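Local coordinates for flagellar basal body protein (Helicobacter pylori, PDB 5NPY) that probably builds part of the flagellar hook, the curved extracellular tube that links the basal body to the filament, at residues N198-K202 and N395-E399; Q209-L213 and R223-Q227; E238-A242 and I328-L332; K331-N335 and R347-I352. All coordinates share one frame; numbering follows the deposited sequence.

Interaction 1 (N198-K202 and N395-E399); sequences NLNPK and NQTWE. With 144 (tris-hydroxymethyl-methyl-ammonium), chain B.
Leu199 meets Trp398 face-on, and the indole is the main surface through which the loop 198-202 rests on the strand 396-406. Followed outward, Leu199 first brings CB down over the benzene half of the indole, 3.8 Å from Trp398 CZ2 and little farther from CE2. The chain then runs across the ring, and CD1 ends over the pyrrole half, 3.9 Å from the centroid of the five-membered ring of Trp398 and 11° off its normal, a CH-pi contact. With CG beside the backbone N (chi1 -63°), the leucine lies along the indole instead of standing upright on it. Pro201 CA approaches CZ2 obliquely, while the carbonyl O of Asn200 comes to the ring edge, 3.8 Å from Trp398 CH2. This loop joins strand 192-198 to strand 204-207 and so passes from one beta-sheet to another. An Asx turn shapes it: Asn200 OD1 accepts from Lys202 N at 3.0 Å on an in-plane lone pair, while ND2 is bonded to Gln462 O. Thr397 and Glu399 project from the strand to the bound tris-hydroxymethyl-methyl-ammonium. Its O3 donates to Glu399 OE2 at 2.7 Å, and its O4 makes a weak bond of 3.0 Å to Thr397 OG1. Thr380 on the adjoining strand 370-381 bonds both Thr397 OG1 and the ligand.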
loop_
_atom_site.group_PDB
_atom_site.type_symbol
_atom_site.label_atom_id
_atom_site.label_comp_id
_atom_site.label_asym_id
_atom_site.label_seq_id
_atom_site.Cartn_x
_atom_site.Cartn_y
_atom_site.Cartn_z
ATOM N N ASN A 198 5.035 7.940 4.702
ATOM C CA ASN A 198 6.034 8.661 5.458
ATOM C C ASN A 198 5.295 9.483 6.492
ATOM O O ASN A 198 4.265 10.087 6.182
ATOM C CB ASN A 198 6.891 9.537 4.548
ATOM C CG ASN A 198 7.963 10.248 5.316
ATOM O OD1 ASN A 198 8.987 9.638 5.636
ATOM N ND2 ASN A 198 7.776 11.537 5.573
ATOM N N LEU A 199 5.795 9.482 7.724
ATOM C CA LEU A 199 5.150 10.209 8.814
ATOM C C LEU A 199 6.110 11.284 9.298
ATOM O O LEU A 199 7.137 10.974 9.905
ATOM C CB LEU A 199 4.752 9.270 9.952
ATOM C CG LEU A 199 3.712 8.149 9.673
ATOM C CD1 LEU A 199 3.543 7.266 10.883
ATOM C CD2 LEU A 199 2.361 8.673 9.262
ATOM N N ASN A 200 5.783 12.527 9.024
ATOM C CA ASN A 200 6.658 13.629 9.407
ATOM C C ASN A 200 6.131 14.265 10.679
ATOM O O ASN A 200 4.944 14.631 10.745
ATOM C CB ASN A 200 6.736 14.667 8.286
ATOM C CG ASN A 200 7.837 15.727 8.522
ATOM O OD1 ASN A 200 7.870 16.381 9.555
ATOM N ND2 ASN A 200 8.727 15.891 7.550
ATOM N N PRO A 201 6.975 14.412 11.703
ATOM C CA PRO A 201 6.485 14.876 13.017
ATOM C C PRO A 201 6.158 16.358 13.079
ATOM O O PRO A 201 5.711 16.827 14.135
ATOM C CB PRO A 201 7.649 14.531 13.970
ATOM C CG PRO A 201 8.877 14.459 13.072
ATOM C CD PRO A 201 8.382 13.969 11.725
ATOM N N LYS A 202 6.347 17.111 11.991
ATOM C CA LYS A 202 6.137 18.555 12.003
ATOM C C LYS A 202 5.135 19.019 10.949
ATOM O O LYS A 202 5.092 20.210 10.631
ATOM C CB LYS A 202 7.465 19.290 11.803
ATOM C CG LYS A 202 8.601 18.760 12.626
ATOM C CD LYS A 202 8.771 19.552 13.903
ATOM C CE LYS A 202 10.040 19.127 14.619
ATOM N NZ LYS A 202 10.269 19.900 15.863
ATOM N N ASN A 395 13.210 4.822 20.253
ATOM C CA ASN A 395 12.593 4.899 18.933
ATOM C C ASN A 395 11.408 5.856 18.904
ATOM O O ASN A 395 10.580 5.880 19.826
ATOM C CB ASN A 395 12.124 3.523 18.481
ATOM C CG ASN A 395 13.247 2.626 18.198
ATOM O OD1 ASN A 395 14.378 3.085 18.109
ATOM N ND2 ASN A 395 12.970 1.322 18.067
ATOM N N GLN A 396 11.309 6.619 17.816
ATOM C CA GLN A 396 10.108 7.404 17.579
ATOM C C GLN A 396 8.940 6.461 17.348
ATOM O O GLN A 396 9.073 5.440 16.664
ATOM C CB GLN A 396 10.282 8.324 16.380
ATOM C CG GLN A 396 8.978 8.715 15.727
ATOM C CD GLN A 396 9.089 10.014 14.999
ATOM O OE1 GLN A 396 9.748 10.947 15.475
ATOM N NE2 GLN A 396 8.447 10.098 13.826
ATOM N N THR A 397 7.793 6.780 17.946
ATOM C CA THR A 397 6.630 5.914 17.806
ATOM C C THR A 397 5.387 6.745 17.564
ATOM O O THR A 397 5.248 7.861 18.070
ATOM C CB THR A 397 6.371 4.974 19.048
ATOM O OG1 THR A 397 6.012 5.744 20.202
ATOM C CG2 THR A 397 7.589 4.137 19.348
ATOM N N TRP A 398 4.469 6.149 16.823
ATOM C CA TRP A 398 3.116 6.645 16.631
ATOM C C TRP A 398 2.154 5.533 17.010
ATOM O O TRP A 398 2.452 4.359 16.788
ATOM C CB TRP A 398 2.869 7.070 15.164
ATOM C CG TRP A 398 3.773 8.141 14.665
ATOM C CD1 TRP A 398 5.133 8.104 14.600
ATOM C CD2 TRP A 398 3.378 9.408 14.097
ATOM N NE1 TRP A 398 5.611 9.272 14.032
ATOM C CE2 TRP A 398 4.555 10.087 13.727
ATOM C CE3 TRP A 398 2.141 10.032 13.876
ATOM C CZ2 TRP A 398 4.538 11.361 13.164
ATOM C CZ3 TRP A 398 2.124 11.284 13.306
ATOM C CH2 TRP A 398 3.317 11.939 12.953
ATOM N N GLU A 399 0.994 5.896 17.565
ATOM C CA GLU A 399 -0.102 4.944 17.747
ATOM C C GLU A 399 -1.149 5.158 16.664
ATOM O O GLU A 399 -1.665 6.279 16.502
ATOM C CB GLU A 399 -0.759 5.063 19.127
ATOM C CG GLU A 399 0.213 4.823 20.250
ATOM C CD GLU A 399 -0.458 4.449 21.544
ATOM O OE1 GLU A 399 -1.580 3.907 21.498
ATOM O OE2 GLU A 399 0.149 4.690 22.601
HETATM C C1 144 B . 4.965 3.078 24.615
HETATM N N 144 B . 4.320 4.209 23.948
HETATM C C2 144 B . 3.850 5.168 24.948
HETATM O O2 144 B . 2.637 4.803 25.559
HETATM C C3 144 B . 3.184 3.746 23.160
HETATM O O3 144 B . 2.830 4.706 22.189
HETATM C C4 144 B . 5.215 4.939 23.034
HETATM O O4 144 B . 6.567 4.548 22.949
#

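Interaction 2 (Q209-L213 and R223-Q227); sequences QDFFL and RFLNQ. With 144 (tris-hydroxymethyl-methyl-ammonium), chain B.
The carbonyl O of Phe211 receives Arg223 NH1 at 2.8 Å, with the N-H pointing almost straight at it (162°). The oxygen lies in the guanidinium plane and is approached on a carbonyl lone pair, so the bond fixes the rotation of the arginine head. A water that donates to Leu213 O adds a weak link to the same NH1. The head also lies flat on the Phe211 ring, the two planes only 10° apart, with Phe211 CE1 3.5 Å from Arg223 CZ. Farther back along the extended chain, Arg223 CD sits over the ring centre, 3.8 Å from the Phe211 centroid, as a CH-pi contact. Chi1 of -172° swings the Phe211 ring beside its own carbonyl, so one residue offers the arginine both oxygen and ring face. Trp418 adds a cation-pi partner. The Phe212 ring takes Phe224 CA over one face, 4.0 Å from its centroid, and meets Gln227 CB at its edge, 3.7 Å from Phe212 CZ. Gln227 NE2 is bonded to Met379 O of strand 370-381 and to Ala231 O, anchoring the chain where it leaves the second helix. Nearby, Asn226 CB lies 3.2 Å from ligand O2. Two short consecutive helices, joined by a short loop, are thus clasped by an arginine and a pair of phenylalanines beside the tris-hydroxymethyl-methyl-ammonium pocket.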
loop_
_atom_site.group_PDB
_atom_site.type_symbol
_atom_site.label_atom_id
_atom_site.label_comp_id
_atom_site.label_asym_id
_atom_site.label_seq_id
_atom_site.Cartn_x
_atom_site.Cartn_y
_atom_site.Cartn_z
ATOM N N GLN A 209 -7.106 16.138 22.605
ATOM C CA GLN A 209 -8.335 15.442 22.991
ATOM C C GLN A 209 -8.685 14.329 22.020
ATOM O O GLN A 209 -9.384 13.385 22.406
ATOM C CB GLN A 209 -9.520 16.417 23.093
ATOM C CG GLN A 209 -9.957 17.026 21.752
ATOM C CD GLN A 209 -9.341 18.397 21.488
ATOM O OE1 GLN A 209 -8.252 18.726 21.974
ATOM N NE2 GLN A 209 -10.049 19.205 20.731
ATOM N N ASP A 210 -8.197 14.420 20.775
ATOM C CA ASP A 210 -8.411 13.375 19.776
ATOM C C ASP A 210 -7.806 12.040 20.191
ATOM O O ASP A 210 -8.274 10.986 19.739
ATOM C CB ASP A 210 -7.809 13.796 18.437
ATOM C CG ASP A 210 -8.745 14.660 17.613
ATOM O OD1 ASP A 210 -8.954 14.310 16.425
ATOM O OD2 ASP A 210 -9.254 15.680 18.137
ATOM N N PHE A 211 -6.748 12.067 21.010
ATOM C CA PHE A 211 -6.027 10.882 21.458
ATOM C C PHE A 211 -6.196 10.601 22.943
ATOM O O PHE A 211 -6.293 9.434 23.326
ATOM C CB PHE A 211 -4.538 11.034 21.150
ATOM C CG PHE A 211 -3.727 9.788 21.408
ATOM C CD1 PHE A 211 -4.073 8.580 20.823
ATOM C CD2 PHE A 211 -2.604 9.833 22.213
ATOM C CE1 PHE A 211 -3.317 7.436 21.050
ATOM C CE2 PHE A 211 -1.853 8.696 22.443
ATOM C CZ PHE A 211 -2.201 7.497 21.852
ATOM N N PHE A 212 -6.250 11.653 23.784
ATOM C CA PHE A 212 -6.308 11.514 25.238
ATOM C C PHE A 212 -7.714 11.215 25.768
ATOM O O PHE A 212 -7.833 10.747 26.902
ATOM C CB PHE A 212 -5.782 12.788 25.937
ATOM C CG PHE A 212 -4.269 12.930 25.927
ATOM C CD1 PHE A 212 -3.455 11.906 25.474
ATOM C CD2 PHE A 212 -3.665 14.103 26.364
ATOM C CE1 PHE A 212 -2.055 12.051 25.454
ATOM C CE2 PHE A 212 -2.278 14.252 26.355
ATOM C CZ PHE A 212 -1.471 13.220 25.894
ATOM N N LEU A 213 -8.768 11.494 25.003
ATOM C CA LEU A 213 -10.138 11.176 25.388
ATOM C C LEU A 213 -10.622 9.898 24.708
ATOM O O LEU A 213 -10.186 9.554 23.604
ATOM C CB LEU A 213 -11.087 12.325 25.034
ATOM C CG LEU A 213 -10.696 13.616 25.775
ATOM C CD1 LEU A 213 -11.641 14.809 25.489
ATOM C CD2 LEU A 213 -10.558 13.382 27.283
ATOM N N ARG A 223 -2.520 7.173 28.504
ATOM C CA ARG A 223 -1.994 7.881 27.346
ATOM C C ARG A 223 -1.391 9.211 27.763
ATOM O O ARG A 223 -0.307 9.584 27.295
ATOM C CB ARG A 223 -3.070 8.093 26.271
ATOM C CG ARG A 223 -3.591 6.809 25.624
ATOM C CD ARG A 223 -4.639 7.081 24.598
ATOM N NE ARG A 223 -4.878 5.862 23.799
ATOM C CZ ARG A 223 -5.771 5.757 22.829
ATOM N NH1 ARG A 223 -6.498 6.813 22.487
ATOM N NH2 ARG A 223 -5.938 4.597 22.228
ATOM N N PHE A 224 -2.078 9.928 28.652
ATOM C CA PHE A 224 -1.532 11.167 29.191
ATOM C C PHE A 224 -0.190 10.925 29.895
ATOM O O PHE A 224 0.780 11.661 29.665
ATOM C CB PHE A 224 -2.580 11.802 30.113
ATOM C CG PHE A 224 -2.035 12.814 31.081
ATOM C CD1 PHE A 224 -1.657 14.078 30.649
ATOM C CD2 PHE A 224 -1.937 12.515 32.430
ATOM C CE1 PHE A 224 -1.173 15.027 31.536
ATOM C CE2 PHE A 224 -1.451 13.456 33.335
ATOM C CZ PHE A 224 -1.067 14.718 32.891
ATOM N N LEU A 225 -0.085 9.857 30.691
ATOM C CA LEU A 225 1.142 9.678 31.463
ATOM C C LEU A 225 2.331 9.360 30.568
ATOM O O LEU A 225 3.445 9.846 30.827
ATOM C CB LEU A 225 0.971 8.591 32.526
ATOM C CG LEU A 225 0.048 9.008 33.673
ATOM C CD1 LEU A 225 -0.029 7.924 34.740
ATOM C CD2 LEU A 225 0.478 10.359 34.262
ATOM N N ASN A 226 2.109 8.570 29.502
ATOM C CA ASN A 226 3.169 8.030 28.658
ATOM C C ASN A 226 3.467 8.875 27.414
ATOM O O ASN A 226 4.244 8.433 26.563
ATOM C CB ASN A 226 2.830 6.594 28.225
ATOM C CG ASN A 226 2.720 5.632 29.410
ATOM O OD1 ASN A 226 3.159 5.943 30.525
ATOM N ND2 ASN A 226 2.135 4.453 29.170
ATOM N N GLN A 227 2.868 10.054 27.283
ATOM C CA GLN A 227 3.117 10.900 26.126
ATOM C C GLN A 227 4.421 11.666 26.325
ATOM O O GLN A 227 4.605 12.359 27.323
ATOM C CB GLN A 227 1.945 11.847 25.883
ATOM C CG GLN A 227 2.108 12.786 24.708
ATOM C CD GLN A 227 1.909 12.085 23.411
ATOM O OE1 GLN A 227 1.416 10.932 23.359
ATOM N NE2 GLN A 227 2.323 12.747 22.326
HETATM C C1 144 B . 4.965 3.078 24.615
HETATM N N 144 B . 4.320 4.209 23.948
HETATM C C2 144 B . 3.850 5.168 24.948
HETATM O O2 144 B . 2.637 4.803 25.559
HETATM C C3 144 B . 3.184 3.746 23.160
HETATM O O3 144 B . 2.830 4.706 22.189
HETATM C C4 144 B . 5.215 4.939 23.034
HETATM O O4 144 B . 6.567 4.548 22.949
HETATM O O HOH W 1 -9.532 7.731 21.603
#

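Interaction 3 (E238-A242 and I328-L332); sequences EPIDA and IADKL
The irregular segment 238-242 passes beside the last turn of helix 327-332, its backbone nearest where Ile240 CA lies 5.9 Å from Lys331 CA. Ile240 sends its two branches to different residues of that turn. CD1 enters between Lys331 and Leu332, 3.8 Å from Lys331 CB and 3.7 Å from Leu332 CD2, whereas CG2 lies 4.0 Å from Ile328 CG2. Chi1 (-60°) separates the branches, with CG2 anti to the backbone N and CG1 beside it, and a further bend at chi2 (-62°) turns CD1 to Lys331 and Leu332. Ile328 is thus met at CG2 by Ile240 and, more loosely, at CD1 by Ala242 CB. The contact packs the loop leading into strand 247-252 against one face of the helix that follows strand 320-325; these two strands are antiparallel neighbours in a mixed sheet, and the i, i+3, i+4 spacing of Ile328, Lys331 and Leu332 puts them on one side of the helix. Lys331 slides past Ile240 in the opposite direction. Its aliphatic part passes the backbone oxygens of the loop, with CG 3.8 Å from Ile240 O and CD 3.7 Å from Pro239 O. The bends at chi2 and chi4 carry NZ to Glu238 OE2, a long salt bridge of 3.4 Å. The other carboxylate oxygen, Glu238 OE1, is bonded to Asn234 ND2, which also donates to Lys331 O.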
loop_
_atom_site.group_PDB
_atom_site.type_symbol
_atom_site.label_atom_id
_atom_site.label_comp_id
_atom_site.label_asym_id
_atom_site.label_seq_id
_atom_site.Cartn_x
_atom_site.Cartn_y
_atom_site.Cartn_z
ATOM N N GLU A 238 3.295 25.629 17.643
ATOM C CA GLU A 238 4.729 25.560 17.801
ATOM C C GLU A 238 5.093 24.261 18.507
ATOM O O GLU A 238 4.566 23.992 19.599
ATOM C CB GLU A 238 5.217 26.741 18.611
ATOM C CG GLU A 238 4.635 28.070 18.189
ATOM C CD GLU A 238 5.121 29.184 19.087
ATOM O OE1 GLU A 238 4.627 29.271 20.234
ATOM O OE2 GLU A 238 6.017 29.946 18.657
ATOM N N PRO A 239 5.960 23.430 17.930
ATOM C CA PRO A 239 6.476 22.276 18.674
ATOM C C PRO A 239 7.021 22.723 20.023
ATOM O O PRO A 239 7.565 23.828 20.163
ATOM C CB PRO A 239 7.590 21.742 17.766
ATOM C CG PRO A 239 7.909 22.856 16.846
ATOM C CD PRO A 239 6.638 23.609 16.640
ATOM N N ILE A 240 6.835 21.873 21.036
ATOM C CA ILE A 240 7.390 22.189 22.347
ATOM C C ILE A 240 8.915 22.209 22.293
ATOM O O ILE A 240 9.564 22.984 23.013
ATOM C CB ILE A 240 6.867 21.193 23.399
ATOM C CG1 ILE A 240 5.337 21.275 23.469
ATOM C CG2 ILE A 240 7.510 21.457 24.747
ATOM C CD1 ILE A 240 4.825 22.631 23.895
ATOM N N ASP A 241 9.505 21.357 21.449
ATOM C CA ASP A 241 10.934 21.388 21.139
ATOM C C ASP A 241 11.784 21.205 22.400
ATOM O O ASP A 241 12.812 21.865 22.583
ATOM C CB ASP A 241 11.305 22.681 20.389
ATOM C CG ASP A 241 12.709 22.636 19.780
ATOM O OD1 ASP A 241 13.186 23.718 19.393
ATOM O OD2 ASP A 241 13.345 21.545 19.699
ATOM N N ALA A 242 11.351 20.278 23.265
ATOM C CA ALA A 242 12.128 19.905 24.444
ATOM C C ALA A 242 13.569 19.574 24.098
ATOM O O ALA A 242 14.462 19.757 24.929
ATOM C CB ALA A 242 11.495 18.698 25.135
ATOM N N ILE A 328 10.270 25.065 27.829
ATOM C CA ILE A 328 9.090 24.254 27.859
ATOM C C ILE A 328 7.931 24.955 28.528
ATOM O O ILE A 328 6.830 24.817 28.134
ATOM C CB ILE A 328 9.355 22.904 28.497
ATOM C CG1 ILE A 328 10.319 22.129 27.637
ATOM C CG2 ILE A 328 8.076 22.148 28.643
ATOM C CD1 ILE A 328 11.287 21.290 28.406
ATOM N N ALA A 329 8.245 25.719 29.541
ATOM C CA ALA A 329 7.295 26.512 30.252
ATOM C C ALA A 329 6.787 27.634 29.377
ATOM O O ALA A 329 5.615 27.844 29.295
ATOM C CB ALA A 329 7.923 27.059 31.490
ATOM N N ASP A 330 7.682 28.323 28.702
ATOM C CA ASP A 330 7.325 29.402 27.811
ATOM C C ASP A 330 6.365 28.873 26.762
ATOM O O ASP A 330 5.369 29.443 26.525
ATOM C CB ASP A 330 8.542 29.989 27.067
ATOM C CG ASP A 330 9.509 30.777 27.956
ATOM O OD1 ASP A 330 9.199 31.160 29.075
ATOM O OD2 ASP A 330 10.631 31.024 27.508
ATOM N N LYS A 331 6.698 27.767 26.142
ATOM C CA LYS A 331 5.901 27.144 25.117
ATOM C C LYS A 331 4.516 26.736 25.527
ATOM O O LYS A 331 3.617 26.854 24.780
ATOM C CB LYS A 331 6.616 25.924 24.617
ATOM C CG LYS A 331 7.765 26.203 23.713
ATOM C CD LYS A 331 7.283 26.761 22.438
ATOM C CE LYS A 331 8.449 27.204 21.611
ATOM N NZ LYS A 331 8.052 28.400 20.867
ATOM N N LEU A 332 4.381 26.255 26.736
ATOM C CA LEU A 332 3.139 25.816 27.258
ATOM C C LEU A 332 2.349 26.891 27.958
ATOM O O LEU A 332 1.247 26.656 28.329
ATOM C CB LEU A 332 3.397 24.717 28.257
ATOM C CG LEU A 332 3.873 23.420 27.663
ATOM C CD1 LEU A 332 4.600 22.552 28.659
ATOM C CD2 LEU A 332 2.755 22.682 26.973
#

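Interaction 4 (K331-N335 and R347-I352); sequences KLGLN and RDSVAI
Leu332 O accepts from Val350 N at 3.0 Å (N-H...O 161°), the backbone bond that ties the end of the helix to the strand. Ser349 CB presses on the same oxygen, 3.1 Å away. At the other end of the contact Arg347 reaches back over the turn: its NH2 donates to Asn335 O at 3.0 Å, with the oxygen close to the guanidinium plane, and NE adds a weak bond to that oxygen. One guanidinium face rests on the backbone of Gly333 and Leu334, with Leu334 CA 3.6 Å above the plane. The bend at chi2 (52°), following a CG anti to the backbone N, folds the arginine over this peptide so that its head lies against the turn. Beneath it, Leu334 CD2 packs on the strand backbone, 3.4 Å from Ser349 N, and CG meets Ser349 CB.

The turn is a Schellman motif that ends helix 327-332. Gly333 has positive phi (68°) and brings its CA close to the strand, 4.9 Å from Ser349 CA. On the helix side of the turn, Leu332 CD2 packs tightly, at an oblique crossing, on Ile352 CD1 at 3.4 Å. In the outer shell, Asn335 ND2 is held by Asp330 OD1 on the helix. Ser349 OG donates to Val350 O at 2.6 Å and is also bonded to Leu310 N, while Arg347 and Ser349 pair through their backbones with Ile312 and Leu310 of strand 308-313.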
loop_
_atom_site.group_PDB
_atom_site.type_symbol
_atom_site.label_atom_id
_atom_site.label_comp_id
_atom_site.label_asym_id
_atom_site.label_seq_id
_atom_site.Cartn_x
_atom_site.Cartn_y
_atom_site.Cartn_z
ATOM N N LYS A 331 6.698 27.767 26.142
ATOM C CA LYS A 331 5.901 27.144 25.117
ATOM C C LYS A 331 4.516 26.736 25.527
ATOM O O LYS A 331 3.617 26.854 24.780
ATOM C CB LYS A 331 6.616 25.924 24.617
ATOM C CG LYS A 331 7.765 26.203 23.713
ATOM C CD LYS A 331 7.283 26.761 22.438
ATOM C CE LYS A 331 8.449 27.204 21.611
ATOM N NZ LYS A 331 8.052 28.400 20.867
ATOM N N LEU A 332 4.381 26.255 26.736
ATOM C CA LEU A 332 3.139 25.816 27.258
ATOM C C LEU A 332 2.349 26.891 27.958
ATOM O O LEU A 332 1.247 26.656 28.329
ATOM C CB LEU A 332 3.397 24.717 28.257
ATOM C CG LEU A 332 3.873 23.420 27.663
ATOM C CD1 LEU A 332 4.600 22.552 28.659
ATOM C CD2 LEU A 332 2.755 22.682 26.973
ATOM N N GLY A 333 2.912 28.062 28.146
ATOM C CA GLY A 333 2.226 29.090 28.874
ATOM C C GLY A 333 2.084 28.737 30.340
ATOM O O GLY A 333 1.078 28.979 30.940
ATOM N N LEU A 334 3.117 28.168 30.907
ATOM C CA LEU A 334 3.095 27.781 32.275
ATOM C C LEU A 334 4.098 28.554 33.106
ATOM O O LEU A 334 4.436 28.151 34.183
ATOM C CB LEU A 334 3.369 26.303 32.370
ATOM C CG LEU A 334 2.205 25.350 32.134
ATOM C CD1 LEU A 334 2.659 23.918 32.276
ATOM C CD2 LEU A 334 1.031 25.627 33.050
ATOM N N ASN A 335 4.568 29.675 32.592
ATOM C CA ASN A 335 5.531 30.511 33.268
ATOM C C ASN A 335 5.016 31.152 34.514
ATOM O O ASN A 335 3.999 31.773 34.498
ATOM C CB ASN A 335 5.866 31.668 32.369
ATOM C CG ASN A 335 6.898 31.329 31.371
ATOM O OD1 ASN A 335 7.665 30.438 31.588
ATOM N ND2 ASN A 335 6.937 32.051 30.286
ATOM N N ARG A 347 -2.493 27.114 38.132
ATOM C CA ARG A 347 -1.778 27.680 36.989
ATOM C C ARG A 347 -1.951 26.744 35.799
ATOM O O ARG A 347 -1.498 25.596 35.842
ATOM C CB ARG A 347 -0.293 27.885 37.318
ATOM C CG ARG A 347 0.591 28.312 36.153
ATOM C CD ARG A 347 0.036 29.522 35.424
ATOM N NE ARG A 347 1.028 30.212 34.589
ATOM C CZ ARG A 347 0.726 30.807 33.435
ATOM N NH1 ARG A 347 -0.521 30.765 32.995
ATOM N NH2 ARG A 347 1.653 31.427 32.710
ATOM N N ASP A 348 -2.586 27.245 34.738
ATOM C CA ASP A 348 -3.041 26.447 33.606
ATOM C C ASP A 348 -2.301 26.810 32.324
ATOM O O ASP A 348 -2.041 27.989 32.052
ATOM C CB ASP A 348 -4.546 26.637 33.376
ATOM C CG ASP A 348 -5.379 26.181 34.552
ATOM O OD1 ASP A 348 -4.837 25.469 35.424
ATOM O OD2 ASP A 348 -6.576 26.530 34.602
ATOM N N SER A 349 -2.007 25.793 31.518
ATOM C CA SER A 349 -1.310 25.983 30.257
ATOM C C SER A 349 -2.287 26.441 29.174
ATOM O O SER A 349 -3.504 26.511 29.388
ATOM C CB SER A 349 -0.639 24.687 29.824
ATOM O OG SER A 349 -1.601 23.848 29.210
ATOM N N VAL A 350 -1.740 26.737 27.986
ATOM C CA VAL A 350 -2.527 26.897 26.766
ATOM C C VAL A 350 -2.930 25.495 26.330
ATOM O O VAL A 350 -2.447 24.508 26.895
ATOM C CB VAL A 350 -1.756 27.641 25.652
ATOM C CG1 VAL A 350 -1.316 29.036 26.126
ATOM C CG2 VAL A 350 -0.557 26.831 25.208
ATOM N N ALA A 351 -3.815 25.393 25.339
ATOM C CA ALA A 351 -4.276 24.088 24.885
ATOM C C ALA A 351 -3.167 23.354 24.142
ATOM O O ALA A 351 -2.295 23.963 23.510
ATOM C CB ALA A 351 -5.513 24.225 23.993
ATOM N N ILE A 352 -3.232 22.027 24.210
ATOM C CA ILE A 352 -2.157 21.127 23.812
ATOM C C ILE A 352 -2.568 20.401 22.540
ATOM O O ILE A 352 -3.726 19.977 22.410
ATOM C CB ILE A 352 -1.855 20.119 24.944
ATOM C CG1 ILE A 352 -1.326 20.845 26.174
ATOM C CG2 ILE A 352 -0.892 19.049 24.498
ATOM C CD1 ILE A 352 -0.372 21.968 25.838
#

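Overall arrangement
From the N terminus, the loop after strand 192-198 opens interaction 1, which closes almost 200 residues later on strand 396-406; the other three all nest within it. Interaction 2 closes first, a short loop between two small helices. Interaction 3 then opens at 238-242 and closes on helix 327-332, and interaction 4 continues from that helix, sharing Lys331 and Leu332, to strand 346-364. Interactions 1 and 2 touch through Glu399 and Phe211, and both line the tris-hydroxymethyl-methyl-ammonium site. Lys202 packs on Pro239, joining interactions 1 and 3. Interactions 1 and 4 reach the same antiparallel sheet, through strands 396-406 and 346-364, whereas interactions 2 and 3 join the short helices and loops packed beside it.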